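Local coordinates for protein integrase (Bovine immunodeficiency virus, PDB 3KKS) that probably catalyses the insertion of viral DNA into host DNA, being the RNase H-like catalytic core domain of a retroviral integrase, at residues Arg100-Arg105 with Ser121-Ser126. Numbering follows the deposited sequence.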
loop_
_atom_site.group_PDB
_atom_site.type_symbol
_atom_site.label_atom_id
_atom_site.label_comp_id
_atom_site.label_asym_id
_atom_site.label_seq_id
_atom_site.Cartn_x
_atom_site.Cartn_y
_atom_site.Cartn_z
ATOM N N ARG A 100 11.342 0.422 1.341
ATOM C CA ARG A 100 12.635 0.118 1.941
ATOM C C ARG A 100 12.437 -0.228 3.413
ATOM O O ARG A 100 12.934 -1.240 3.896
ATOM C CB ARG A 100 13.559 1.335 1.792
ATOM C CG ARG A 100 15.032 1.054 1.989
ATOM C CD ARG A 100 15.393 0.944 3.455
ATOM N NE ARG A 100 15.013 2.138 4.210
ATOM C CZ ARG A 100 15.397 3.377 3.908
ATOM N NH1 ARG A 100 16.177 3.599 2.857
ATOM N NH2 ARG A 100 15.000 4.399 4.662
ATOM N N ASP A 101 11.691 0.617 4.114
ATOM C CA ASP A 101 11.415 0.410 5.527
ATOM C C ASP A 101 10.638 -0.887 5.758
ATOM O O ASP A 101 10.825 -1.562 6.767
ATOM C CB ASP A 101 10.620 1.595 6.078
ATOM C CG ASP A 101 11.442 2.866 6.146
ATOM O OD1 ASP A 101 10.870 3.934 6.440
ATOM O OD2 ASP A 101 12.664 2.795 5.910
ATOM N N LEU A 102 9.761 -1.227 4.821
ATOM C CA LEU A 102 8.970 -2.437 4.931
ATOM C C LEU A 102 9.887 -3.640 4.820
ATOM O O LEU A 102 9.754 -4.613 5.567
ATOM C CB LEU A 102 7.917 -2.492 3.819
ATOM C CG LEU A 102 6.960 -3.681 3.895
ATOM C CD1 LEU A 102 6.142 -3.572 5.167
ATOM C CD2 LEU A 102 6.045 -3.717 2.669
ATOM N N LYS A 103 10.814 -3.572 3.868
ATOM C CA LYS A 103 11.754 -4.655 3.656
ATOM C C LYS A 103 12.671 -4.818 4.868
ATOM O O LYS A 103 13.070 -5.930 5.193
ATOM C CB LYS A 103 12.553 -4.402 2.379
ATOM C CG LYS A 103 11.685 -4.472 1.125
ATOM C CD LYS A 103 12.460 -4.117 -0.136
ATOM C CE LYS A 103 11.577 -4.207 -1.378
ATOM N NZ LYS A 103 11.063 -5.587 -1.588
ATOM N N ASP A 104 12.977 -3.718 5.550
ATOM C CA ASP A 104 13.819 -3.773 6.743
ATOM C C ASP A 104 13.060 -4.474 7.877
ATOM O O ASP A 104 13.623 -5.298 8.593
ATOM C CB ASP A 104 14.224 -2.357 7.182
ATOM C CG ASP A 104 15.168 -1.685 6.191
ATOM O OD1 ASP A 104 15.323 -0.439 6.251
ATOM O OD2 ASP A 104 15.763 -2.406 5.360
ATOM N N ARG A 105 11.776 -4.151 8.033
ATOM C CA ARG A 105 10.967 -4.764 9.086
ATOM C C ARG A 105 10.760 -6.248 8.792
ATOM O O ARG A 105 10.779 -7.085 9.696
ATOM C CB ARG A 105 9.609 -4.074 9.192
ATOM C CG ARG A 105 9.675 -2.599 9.580
ATOM C CD ARG A 105 10.263 -2.402 10.974
ATOM N NE ARG A 105 10.142 -1.011 11.410
ATOM C CZ ARG A 105 10.936 -0.024 11.007
ATOM N NH1 ARG A 105 11.919 -0.275 10.158
ATOM N NH2 ARG A 105 10.735 1.216 11.442
ATOM N N SER A 121 2.368 -8.721 8.712
ATOM C CA SER A 121 1.456 -8.024 9.612
ATOM C C SER A 121 2.238 -7.244 10.668
ATOM O O SER A 121 1.963 -6.073 10.921
ATOM C CB SER A 121 0.530 -9.025 10.313
ATOM O OG SER A 121 -0.495 -9.464 9.443
ATOM N N LEU A 122 3.209 -7.894 11.295
ATOM C CA LEU A 122 3.999 -7.214 12.318
ATOM C C LEU A 122 4.827 -6.083 11.714
ATOM O O LEU A 122 5.043 -5.057 12.354
ATOM C CB LEU A 122 4.924 -8.198 13.027
ATOM C CG LEU A 122 4.287 -9.259 13.926
ATOM C CD1 LEU A 122 5.404 -10.129 14.497
ATOM C CD2 LEU A 122 3.507 -8.611 15.056
ATOM N N ALA A 123 5.297 -6.280 10.486
ATOM C CA ALA A 123 6.088 -5.258 9.816
ATOM C C ALA A 123 5.229 -4.019 9.547
ATOM O O ALA A 123 5.724 -2.894 9.623
ATOM C CB ALA A 123 6.653 -5.796 8.505
ATOM N N LEU A 124 3.944 -4.227 9.245
ATOM C CA LEU A 124 3.033 -3.119 8.959
ATOM C C LEU A 124 2.623 -2.375 10.225
ATOM O O LEU A 124 2.477 -1.159 10.220
ATOM C CB LEU A 124 1.785 -3.633 8.228
ATOM C CG LEU A 124 2.072 -4.149 6.813
ATOM C CD1 LEU A 124 0.910 -4.984 6.292
ATOM C CD2 LEU A 124 2.335 -2.953 5.898
ATOM N N VAL A 125 2.414 -3.121 11.300
ATOM C CA VAL A 125 2.050 -2.547 12.582
ATOM C C VAL A 125 3.188 -1.635 13.052
ATOM O O VAL A 125 2.961 -0.555 13.603
ATOM C CB VAL A 125 1.852 -3.662 13.616
ATOM C CG1 VAL A 125 1.854 -3.088 15.019
ATOM C CG2 VAL A 125 0.551 -4.384 13.330
ATOM N N SER A 126 4.411 -2.106 12.830
ATOM C CA SER A 126 5.623 -1.392 13.196
ATOM C C SER A 126 5.731 -0.074 12.436
ATOM O O SER A 126 5.984 0.978 13.024
ATOM C CB SER A 126 6.848 -2.271 12.882
ATOM O OG SER A 126 8.064 -1.557 13.035
HETATM O O HOH W 1 8.666 1.364 13.415
#
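Ser126 OG is gripped by two partners, the guanidinium of Arg105 and an ordered water. Arg105 NE donates a hydrogen bond to it over 2.7 Å. The N-H...O angle is 142°, a clear bend, although OG lies almost exactly in the guanidinium plane and meets the group at its edge. The water sits 3.0 Å from Ser126 OG. It also accepts from Arg105 NH2 and donates to the carbonyl O of Ser126, 2.7 Å away. One guanidinium edge is thus tied to both the side chain and the backbone of a single serine. Ser126 OG stands anti to its own backbone N (chi1 171°), beside the carbonyl carbon, which lets one water reach OG and O together. The Arg105 chain bends at chi2 and carries CD past the hydroxyl.

Next to this polar edge the helices meet through small and apolar groups. Arg105 CB packs on Ala123 CB at 3.5 Å, where the backbones come closest. Leu102 CD1 reaches Ala123 CB and, at 3.9 Å, Leu124 CD2. Leu127 adds to the apolar side, and Leu124 continues onto Val28 and Ala30 of the edge strand 28-33.

The segments belong to helices 89-109 and 116-129, a helix pair of the RNase H-like core. Their axes come within 9.0 Å, with N-to-C directions 128° apart. The small side chain of Ala123 is consistent with this near approach. Across the contact the Arg105 cation meets neutral acceptors, a hydroxyl directly and a carbonyl through the water, which probably offset its charge only in part.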